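Local coordinates for protein putative sugar kinase PH1459 (Pyrococcus horikoshii, PDB 3EWM) that probably phosphorylates a sugar, perhaps fructose, at the expense of ATP, as a carbohydrate kinase of the PfkB family, at residues Lys149-Leu163 / Glu181-Glu195. Sequence-based numbering, arbitrary orientation.
Sequences KKIKGSSLIAFDVNL and ESIKLADIVKASEEE
Glu195 binds the backbone of both segments with one carboxylate: OE2 accepts from Leu163 N at 2.9 Å, from 58° out of the carboxylate plane, while OE1 accepts from Ser192 N. The second bond, with Glu195 N returning to Ser192 OG, forms a capping box at the start of helix 193-200, so the cap that opens this helix also pins the chain leaving strand 156-160. Val161 lies alongside the glutamate, its CB 3.5 Å from Glu195 OE1. Cutting Glu195 back to an alanine would probably leave the N-H groups of Leu163 and Ser192 without this acceptor and let the turn after Val161 drift from the helix.

Strands 156-160 and 188-192 run parallel, 9° apart, and are joined by backbone hydrogen bonds that run on to Val161 N and Lys190 O. They belong to a beta-alpha-beta unit whose connecting helix, 172-185, packs on the Phe159 face. With CG anti to the backbone N (chi1 -178°), the Phe159 ring reaches this helix, where Ser182 CB sits over its centre in a CH-pi contact, 3.7 Å from the centroid; Phe130 adds a second ring.

At the other end, Asp187 takes Ile157 N on the anti lone pair of OD2 at 2.7 Å. Lys152, bent at chi2 and chi3, brings NZ to within 2.6 Å of Leu185 O, above the carbonyl plane, and makes a weak salt bridge to the same OD2.

Asp160 and Lys190 extend side by side from the opposite face to Phe159, joined by a weak salt bridge, OD1 to NZ 3.4 Å. Because Lys190 belongs to the ATP site, close to Thr215, this pairing may help orient its ammonium group, and a water shared by Asp160 OD1 and Glu195 OE1 probably eases the proximity of the two carboxylates.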
ATOM      1  N   LYS A 149       1.497 -22.968 -19.351  1.00 10.81           N
ATOM      2  CA  LYS A 149       1.696 -23.624 -20.645  1.00 12.51           C
ATOM      3  C   LYS A 149       2.839 -24.638 -20.609  1.00 13.07           C
ATOM      4  O   LYS A 149       2.723 -25.722 -21.174  1.00 13.30           O
ATOM      5  CB  LYS A 149       1.901 -22.588 -21.751  1.00 11.64           C
ATOM      6  CG  LYS A 149       0.666 -21.717 -21.957  1.00 11.24           C
ATOM      7  CD  LYS A 149       0.824 -20.696 -23.057  1.00 10.84           C
ATOM      8  CE  LYS A 149      -0.491 -19.886 -23.219  1.00 13.17           C
ATOM      9  NZ  LYS A 149      -0.355 -18.603 -23.930  1.00 12.87           N
ATOM     10  N   LYS A 150       3.929 -24.296 -19.929  1.00 14.82           N
ATOM     11  CA  LYS A 150       5.091 -25.189 -19.827  1.00 16.43           C
ATOM     12  C   LYS A 150       4.740 -26.510 -19.142  1.00 17.81           C
ATOM     13  O   LYS A 150       5.193 -27.580 -19.576  1.00 17.49           O
ATOM     14  CB  LYS A 150       6.220 -24.516 -19.036  1.00 16.78           C
ATOM     15  CG  LYS A 150       7.534 -25.267 -19.107  1.00 18.29           C
ATOM     16  CD  LYS A 150       8.187 -25.344 -17.754  1.00 21.65           C
ATOM     17  CE  LYS A 150       7.951 -26.656 -17.047  1.00 21.23           C
ATOM     18  NZ  LYS A 150       8.880 -27.706 -17.567  1.00 22.10           N
ATOM     19  N   ILE A 151       3.949 -26.436 -18.072  1.00 18.88           N
ATOM     20  CA  ILE A 151       3.611 -27.631 -17.284  1.00 21.40           C
ATOM     21  C   ILE A 151       2.351 -28.373 -17.713  1.00 22.08           C
ATOM     22  O   ILE A 151       2.093 -29.470 -17.219  1.00 23.21           O
ATOM     23  CB  ILE A 151       3.433 -27.336 -15.786  1.00 21.55           C
ATOM     24  CG1 ILE A 151       2.305 -26.334 -15.574  1.00 22.56           C
ATOM     25  CG2 ILE A 151       4.736 -26.915 -15.141  1.00 23.51           C
ATOM     26  CD1 ILE A 151       1.583 -26.545 -14.280  1.00 24.27           C
ATOM     27  N   LYS A 152       1.551 -27.766 -18.586  1.00 23.29           N
ATOM     28  CA  LYS A 152       0.391 -28.430 -19.164  1.00 24.54           C
ATOM     29  C   LYS A 152       0.812 -29.812 -19.666  1.00 25.20           C
ATOM     30  O   LYS A 152       1.790 -29.934 -20.399  1.00 25.11           O
ATOM     31  CB  LYS A 152      -0.187 -27.592 -20.313  1.00 24.80           C
ATOM     32  CG  LYS A 152      -1.468 -28.168 -20.924  1.00 26.55           C
ATOM     33  CD  LYS A 152      -2.655 -27.859 -20.029  1.00 27.23           C
ATOM     34  CE  LYS A 152      -3.509 -29.081 -19.802  1.00 28.49           C
ATOM     35  NZ  LYS A 152      -4.479 -28.861 -18.684  1.00 29.58           N
ATOM     36  N   GLY A 153       0.090 -30.845 -19.232  1.00 25.63           N
ATOM     37  CA  GLY A 153       0.439 -32.230 -19.557  1.00 25.55           C
ATOM     38  C   GLY A 153       1.260 -32.971 -18.508  1.00 25.42           C
ATOM     39  O   GLY A 153       1.160 -34.202 -18.409  1.00 26.42           O
ATOM     40  N   SER A 154       2.071 -32.235 -17.740  1.00 24.72           N
ATOM     41  CA  SER A 154       2.966 -32.814 -16.710  1.00 23.63           C
ATOM     42  C   SER A 154       2.455 -32.732 -15.274  1.00 22.60           C
ATOM     43  O   SER A 154       2.822 -33.562 -14.436  1.00 22.97           O
ATOM     44  CB  SER A 154       4.339 -32.153 -16.763  1.00 23.78           C
ATOM     45  OG  SER A 154       4.923 -32.343 -18.036  1.00 25.49           O
ATOM     46  N   SER A 155       1.670 -31.693 -14.982  1.00 20.72           N
ATOM     47  CA  SER A 155       1.006 -31.517 -13.685  1.00 19.15           C
ATOM     48  C   SER A 155      -0.416 -31.118 -13.997  1.00 17.10           C
ATOM     49  O   SER A 155      -0.655 -30.475 -15.014  1.00 17.40           O
ATOM     50  CB  SER A 155       1.615 -30.369 -12.877  1.00 18.92           C
ATOM     51  OG  SER A 155       3.027 -30.393 -12.853  1.00 22.80           O
ATOM     52  N   LEU A 156      -1.344 -31.474 -13.118  1.00 15.27           N
ATOM     53  CA  LEU A 156      -2.694 -30.936 -13.168  1.00 13.95           C
ATOM     54  C   LEU A 156      -2.677 -29.430 -12.873  1.00 13.62           C
ATOM     55  O   LEU A 156      -1.941 -28.956 -12.003  1.00 13.19           O
ATOM     56  CB  LEU A 156      -3.598 -31.657 -12.167  1.00 13.77           C
ATOM     57  CG  LEU A 156      -3.795 -33.140 -12.433  1.00 13.77           C
ATOM     58  CD1 LEU A 156      -4.637 -33.785 -11.352  1.00 15.48           C
ATOM     59  CD2 LEU A 156      -4.424 -33.342 -13.821  1.00 14.88           C
ATOM     60  N   ILE A 157      -3.490 -28.698 -13.616  1.00 12.61           N
ATOM     61  CA  ILE A 157      -3.573 -27.264 -13.491  1.00 12.25           C
ATOM     62  C   ILE A 157      -4.921 -26.905 -12.897  1.00 11.82           C
ATOM     63  O   ILE A 157      -5.956 -27.367 -13.360  1.00 12.44           O
ATOM     64  CB  ILE A 157      -3.386 -26.581 -14.875  1.00 12.36           C
ATOM     65  CG1 ILE A 157      -1.986 -26.869 -15.419  1.00 12.19           C
ATOM     66  CG2 ILE A 157      -3.655 -25.085 -14.786  1.00 10.77           C
ATOM     67  CD1 ILE A 157      -1.902 -26.731 -16.910  1.00 17.08           C
ATOM     68  N   ALA A 158      -4.898 -26.081 -11.863  1.00 11.95           N
ATOM     69  CA  ALA A 158      -6.129 -25.627 -11.224  1.00 11.64           C
ATOM     70  C   ALA A 158      -6.187 -24.109 -11.256  1.00 11.93           C
ATOM     71  O   ALA A 158      -5.185 -23.428 -10.995  1.00 11.06           O
ATOM     72  CB  ALA A 158      -6.210 -26.155  -9.784  1.00 11.53           C
ATOM     73  N   PHE A 159      -7.366 -23.581 -11.587  1.00 11.79           N
ATOM     74  CA  PHE A 159      -7.538 -22.159 -11.787  1.00 12.01           C
ATOM     75  C   PHE A 159      -8.791 -21.695 -11.054  1.00 11.95           C
ATOM     76  O   PHE A 159      -9.872 -22.204 -11.298  1.00 11.04           O
ATOM     77  CB  PHE A 159      -7.620 -21.850 -13.289  1.00 12.17           C
ATOM     78  CG  PHE A 159      -7.751 -20.373 -13.610  1.00 12.28           C
ATOM     79  CD1 PHE A 159      -6.699 -19.498 -13.373  1.00 12.28           C
ATOM     80  CD2 PHE A 159      -8.928 -19.865 -14.138  1.00 12.96           C
ATOM     81  CE1 PHE A 159      -6.800 -18.145 -13.689  1.00 11.59           C
ATOM     82  CE2 PHE A 159      -9.054 -18.512 -14.450  1.00 12.57           C
ATOM     83  CZ  PHE A 159      -7.974 -17.641 -14.229  1.00 12.41           C
ATOM     84  N   ASP A 160      -8.592 -20.801 -10.097  1.00 11.81           N
ATOM     85  CA  ASP A 160      -9.662 -20.100  -9.425  1.00 12.95           C
ATOM     86  C   ASP A 160      -9.894 -18.842 -10.252  1.00 12.28           C
ATOM     87  O   ASP A 160      -9.011 -18.003 -10.392  1.00 12.46           O
ATOM     88  CB  ASP A 160      -9.206 -19.782  -8.001  1.00 13.58           C
ATOM     89  CG  ASP A 160     -10.237 -19.032  -7.191  1.00 16.38           C
ATOM     90  OD1 ASP A 160     -11.383 -18.828  -7.656  1.00 17.53           O
ATOM     91  OD2 ASP A 160      -9.864 -18.623  -6.073  1.00 22.20           O
ATOM     92  N   VAL A 161     -11.073 -18.737 -10.844  1.00 11.60           N
ATOM     93  CA  VAL A 161     -11.397 -17.612 -11.701  1.00 11.42           C
ATOM     94  C   VAL A 161     -11.271 -16.311 -10.883  1.00 11.47           C
ATOM     95  O   VAL A 161     -10.764 -15.302 -11.378  1.00  9.78           O
ATOM     96  CB  VAL A 161     -12.815 -17.788 -12.326  1.00 12.01           C
ATOM     97  CG1 VAL A 161     -13.233 -16.556 -13.078  1.00 11.98           C
ATOM     98  CG2 VAL A 161     -12.831 -19.034 -13.245  1.00 12.54           C
ATOM     99  N   ASN A 162     -11.708 -16.361  -9.630  1.00 11.95           N
ATOM    100  CA  ASN A 162     -11.525 -15.258  -8.682  1.00 13.10           C
ATOM    101  C   ASN A 162     -11.566 -13.904  -9.395  1.00 13.82           C
ATOM    102  O   ASN A 162     -10.583 -13.148  -9.397  1.00 13.47           O
ATOM    103  CB  ASN A 162     -10.196 -15.418  -7.938  1.00 13.05           C
ATOM    104  CG  ASN A 162     -10.044 -14.432  -6.797  1.00 14.86           C
ATOM    105  OD1 ASN A 162     -11.018 -13.827  -6.353  1.00 15.80           O
ATOM    106  ND2 ASN A 162      -8.821 -14.245  -6.334  1.00 14.63           N
ATOM    107  N   LEU A 163     -12.702 -13.598 -10.006  1.00 14.83           N
ATOM    108  CA  LEU A 163     -12.732 -12.457 -10.896  1.00 16.10           C
ATOM    109  C   LEU A 163     -12.879 -11.149 -10.128  1.00 16.16           C
ATOM    110  O   LEU A 163     -13.798 -10.996  -9.326  1.00 15.93           O
ATOM    111  CB  LEU A 163     -13.818 -12.615 -11.965  1.00 17.13           C
ATOM    112  CG  LEU A 163     -13.672 -11.625 -13.127  1.00 20.47           C
ATOM    113  CD1 LEU A 163     -12.203 -11.472 -13.594  1.00 23.08           C
ATOM    114  CD2 LEU A 163     -14.555 -12.044 -14.286  1.00 22.81           C
ATOM    115  N   GLU A 181      -8.054 -18.274 -21.929  1.00 14.25           N
ATOM    116  CA  GLU A 181      -6.860 -19.085 -22.155  1.00 14.60           C
ATOM    117  C   GLU A 181      -6.498 -19.893 -20.913  1.00 13.77           C
ATOM    118  O   GLU A 181      -6.138 -21.055 -21.025  1.00 12.58           O
ATOM    119  CB  GLU A 181      -5.675 -18.241 -22.638  1.00 15.09           C
ATOM    120  CG  GLU A 181      -5.868 -17.695 -24.050  1.00 18.05           C
ATOM    121  CD  GLU A 181      -4.864 -16.623 -24.416  1.00 21.93           C
ATOM    122  OE1 GLU A 181      -4.869 -16.186 -25.590  1.00 22.03           O
ATOM    123  OE2 GLU A 181      -4.072 -16.218 -23.534  1.00 24.33           O
ATOM    124  N   SER A 182      -6.640 -19.270 -19.745  1.00 13.15           N
ATOM    125  CA  SER A 182      -6.368 -19.908 -18.457  1.00 13.57           C
ATOM    126  C   SER A 182      -7.329 -21.046 -18.188  1.00 13.05           C
ATOM    127  O   SER A 182      -6.930 -22.106 -17.744  1.00 13.26           O
ATOM    128  CB  SER A 182      -6.484 -18.884 -17.314  1.00 13.47           C
ATOM    129  OG  SER A 182      -5.548 -17.841 -17.469  1.00 14.97           O
ATOM    130  N   ILE A 183      -8.612 -20.806 -18.436  1.00 13.69           N
ATOM    131  CA  ILE A 183      -9.623 -21.821 -18.214  1.00 12.91           C
ATOM    132  C   ILE A 183      -9.339 -23.019 -19.123  1.00 13.85           C
ATOM    133  O   ILE A 183      -9.371 -24.164 -18.680  1.00 13.36           O
ATOM    134  CB  ILE A 183     -11.042 -21.271 -18.447  1.00 13.19           C
ATOM    135  CG1 ILE A 183     -11.417 -20.271 -17.329  1.00 11.55           C
ATOM    136  CG2 ILE A 183     -12.025 -22.428 -18.480  1.00 11.68           C
ATOM    137  CD1 ILE A 183     -12.658 -19.402 -17.622  1.00 12.07           C
ATOM    138  N   LYS A 184      -9.019 -22.733 -20.387  1.00 14.56           N
ATOM    139  CA  LYS A 184      -8.710 -23.778 -21.367  1.00 15.93           C
ATOM    140  C   LYS A 184      -7.462 -24.590 -21.007  1.00 15.60           C
ATOM    141  O   LYS A 184      -7.360 -25.756 -21.369  1.00 15.97           O
ATOM    142  CB  LYS A 184      -8.618 -23.189 -22.777  1.00 15.87           C
ATOM    143  CG  LYS A 184     -10.005 -22.887 -23.361  1.00 18.42           C
ATOM    144  CD  LYS A 184      -9.919 -22.312 -24.757  1.00 21.28           C
ATOM    145  CE  LYS A 184     -11.262 -22.411 -25.457  1.00 23.37           C
ATOM    146  NZ  LYS A 184     -11.149 -22.002 -26.894  1.00 27.12           N
ATOM    147  N   LEU A 185      -6.549 -23.979 -20.258  1.00 15.53           N
ATOM    148  CA  LEU A 185      -5.353 -24.665 -19.786  1.00 15.48           C
ATOM    149  C   LEU A 185      -5.615 -25.459 -18.523  1.00 15.21           C
ATOM    150  O   LEU A 185      -4.854 -26.363 -18.188  1.00 15.65           O
ATOM    151  CB  LEU A 185      -4.217 -23.674 -19.534  1.00 15.90           C
ATOM    152  CG  LEU A 185      -3.538 -23.029 -20.756  1.00 16.21           C
ATOM    153  CD1 LEU A 185      -2.932 -21.728 -20.338  1.00 13.36           C
ATOM    154  CD2 LEU A 185      -2.491 -23.964 -21.369  1.00 17.99           C
ATOM    155  N   ALA A 186      -6.703 -25.142 -17.826  1.00 14.51           N
ATOM    156  CA  ALA A 186      -6.945 -25.743 -16.521  1.00 14.22           C
ATOM    157  C   ALA A 186      -7.668 -27.083 -16.602  1.00 14.26           C
ATOM    158  O   ALA A 186      -8.632 -27.248 -17.345  1.00 14.41           O
ATOM    159  CB  ALA A 186      -7.696 -24.774 -15.607  1.00 13.49           C
ATOM    160  N   ASP A 187      -7.175 -28.031 -15.819  1.00 13.75           N
ATOM    161  CA  ASP A 187      -7.868 -29.286 -15.570  1.00 13.77           C
ATOM    162  C   ASP A 187      -9.021 -29.057 -14.606  1.00 13.14           C
ATOM    163  O   ASP A 187     -10.083 -29.645 -14.755  1.00 12.99           O
ATOM    164  CB  ASP A 187      -6.904 -30.269 -14.935  1.00 13.45           C
ATOM    165  CG  ASP A 187      -5.764 -30.617 -15.858  1.00 15.80           C
ATOM    166  OD1 ASP A 187      -5.991 -31.437 -16.771  1.00 16.27           O
ATOM    167  OD2 ASP A 187      -4.658 -30.078 -15.659  1.00 14.36           O
ATOM    168  N   ILE A 188      -8.775 -28.199 -13.619  1.00 12.30           N
ATOM    169  CA  ILE A 188      -9.696 -27.969 -12.525  1.00 11.63           C
ATOM    170  C   ILE A 188      -9.986 -26.495 -12.541  1.00 11.87           C
ATOM    171  O   ILE A 188      -9.071 -25.664 -12.506  1.00 11.83           O
ATOM    172  CB  ILE A 188      -9.052 -28.359 -11.172  1.00 11.85           C
ATOM    173  CG1 ILE A 188      -8.702 -29.849 -11.160  1.00 13.90           C
ATOM    174  CG2 ILE A 188      -9.961 -27.997 -10.001  1.00 11.67           C
ATOM    175  CD1 ILE A 188      -7.349 -30.129 -10.526  1.00 15.92           C
ATOM    176  N   VAL A 189     -11.263 -26.156 -12.617  1.00 11.63           N
ATOM    177  CA  VAL A 189     -11.662 -24.763 -12.583  1.00 11.48           C
ATOM    178  C   VAL A 189     -12.647 -24.572 -11.444  1.00 11.92           C
ATOM    179  O   VAL A 189     -13.588 -25.367 -11.270  1.00 12.02           O
ATOM    180  CB  VAL A 189     -12.275 -24.304 -13.946  1.00 11.27           C
ATOM    181  CG1 VAL A 189     -12.935 -22.917 -13.830  1.00  9.97           C
ATOM    182  CG2 VAL A 189     -11.206 -24.298 -15.022  1.00 11.30           C
ATOM    183  N   LYS A 190     -12.382 -23.537 -10.652  1.00 11.57           N
ATOM    184  CA  LYS A 190     -13.278 -23.087  -9.616  1.00 11.75           C
ATOM    185  C   LYS A 190     -13.819 -21.708  -9.986  1.00 11.48           C
ATOM    186  O   LYS A 190     -13.057 -20.792 -10.312  1.00 11.46           O
ATOM    187  CB  LYS A 190     -12.534 -23.032  -8.272  1.00 12.15           C
ATOM    188  CG  LYS A 190     -13.360 -22.457  -7.149  1.00 12.73           C
ATOM    189  CD  LYS A 190     -12.538 -22.367  -5.863  1.00 13.92           C
ATOM    190  CE  LYS A 190     -13.238 -21.535  -4.823  1.00 17.71           C
ATOM    191  NZ  LYS A 190     -13.161 -20.082  -5.093  1.00 19.69           N
ATOM    192  N   ALA A 191     -15.142 -21.561  -9.924  1.00 10.41           N
ATOM    193  CA  ALA A 191     -15.779 -20.307 -10.225  1.00 10.20           C
ATOM    194  C   ALA A 191     -17.061 -20.202  -9.436  1.00 10.30           C
ATOM    195  O   ALA A 191     -17.692 -21.216  -9.154  1.00 10.13           O
ATOM    196  CB  ALA A 191     -16.080 -20.196 -11.730  1.00  9.55           C
ATOM    197  N   SER A 192     -17.440 -18.975  -9.086  1.00 11.08           N
ATOM    198  CA  SER A 192     -18.756 -18.726  -8.521  1.00 11.55           C
ATOM    199  C   SER A 192     -19.777 -18.791  -9.641  1.00 11.63           C
ATOM    200  O   SER A 192     -19.457 -18.593 -10.814  1.00 11.03           O
ATOM    201  CB  SER A 192     -18.834 -17.343  -7.876  1.00 11.58           C
ATOM    202  OG  SER A 192     -18.661 -16.335  -8.866  1.00 13.31           O
ATOM    203  N   GLU A 193     -21.023 -19.035  -9.268  1.00 12.42           N
ATOM    204  CA  GLU A 193     -22.085 -19.012 -10.256  1.00 13.77           C
ATOM    205  C   GLU A 193     -22.155 -17.641 -10.965  1.00 13.35           C
ATOM    206  O   GLU A 193     -22.459 -17.587 -12.155  1.00 13.47           O
ATOM    207  CB  GLU A 193     -23.424 -19.454  -9.638  1.00 13.35           C
ATOM    208  CG  GLU A 193     -23.854 -18.672  -8.435  1.00 15.43           C
ATOM    209  CD  GLU A 193     -25.200 -19.145  -7.898  1.00 16.51           C
ATOM    210  OE1 GLU A 193     -26.005 -19.675  -8.690  1.00 18.59           O
ATOM    211  OE2 GLU A 193     -25.431 -18.995  -6.676  1.00 20.69           O
ATOM    212  N   GLU A 194     -21.817 -16.558 -10.258  1.00 13.47           N
ATOM    213  CA  GLU A 194     -21.851 -15.203 -10.848  1.00 13.95           C
ATOM    214  C   GLU A 194     -20.776 -15.039 -11.918  1.00 13.36           C
ATOM    215  O   GLU A 194     -21.009 -14.435 -12.979  1.00 13.36           O
ATOM    216  CB  GLU A 194     -21.745 -14.092  -9.787  1.00 13.82           C
ATOM    217  CG  GLU A 194     -22.919 -14.046  -8.804  1.00 16.96           C
ATOM    218  CD  GLU A 194     -22.746 -14.960  -7.571  1.00 21.91           C
ATOM    219  OE1 GLU A 194     -21.807 -15.805  -7.518  1.00 19.50           O
ATOM    220  OE2 GLU A 194     -23.574 -14.821  -6.634  1.00 24.69           O
ATOM    221  N   GLU A 195     -19.604 -15.602 -11.641  1.00 12.89           N
ATOM    222  CA  GLU A 195     -18.515 -15.637 -12.623  1.00 12.59           C
ATOM    223  C   GLU A 195     -18.857 -16.475 -13.849  1.00 12.55           C
ATOM    224  O   GLU A 195     -18.553 -16.086 -14.981  1.00 13.20           O
ATOM    225  CB  GLU A 195     -17.249 -16.178 -11.979  1.00 11.57           C
ATOM    226  CG  GLU A 195     -16.622 -15.197 -11.034  1.00 11.84           C
ATOM    227  CD  GLU A 195     -15.621 -15.829 -10.057  1.00 11.95           C
ATOM    228  OE1 GLU A 195     -15.417 -17.068 -10.066  1.00 10.23           O
ATOM    229  OE2 GLU A 195     -15.071 -15.051  -9.264  1.00 10.36           O
TER
HETATM  230  O   HOH W   1      -1.835 -16.600 -22.702  1.00 28.24           O
HETATM  231  O   HOH W   2      -6.360 -30.367 -19.548  1.00 39.33           O
HETATM  232  O   HOH W   3      -1.966 -30.633 -17.359  1.00 24.81           O
HETATM  233  O   HOH W   4     -14.042 -18.241  -7.993  1.00 17.67           O
HETATM  234  O   HOH W   5     -16.141 -12.687  -8.561  1.00 21.95           O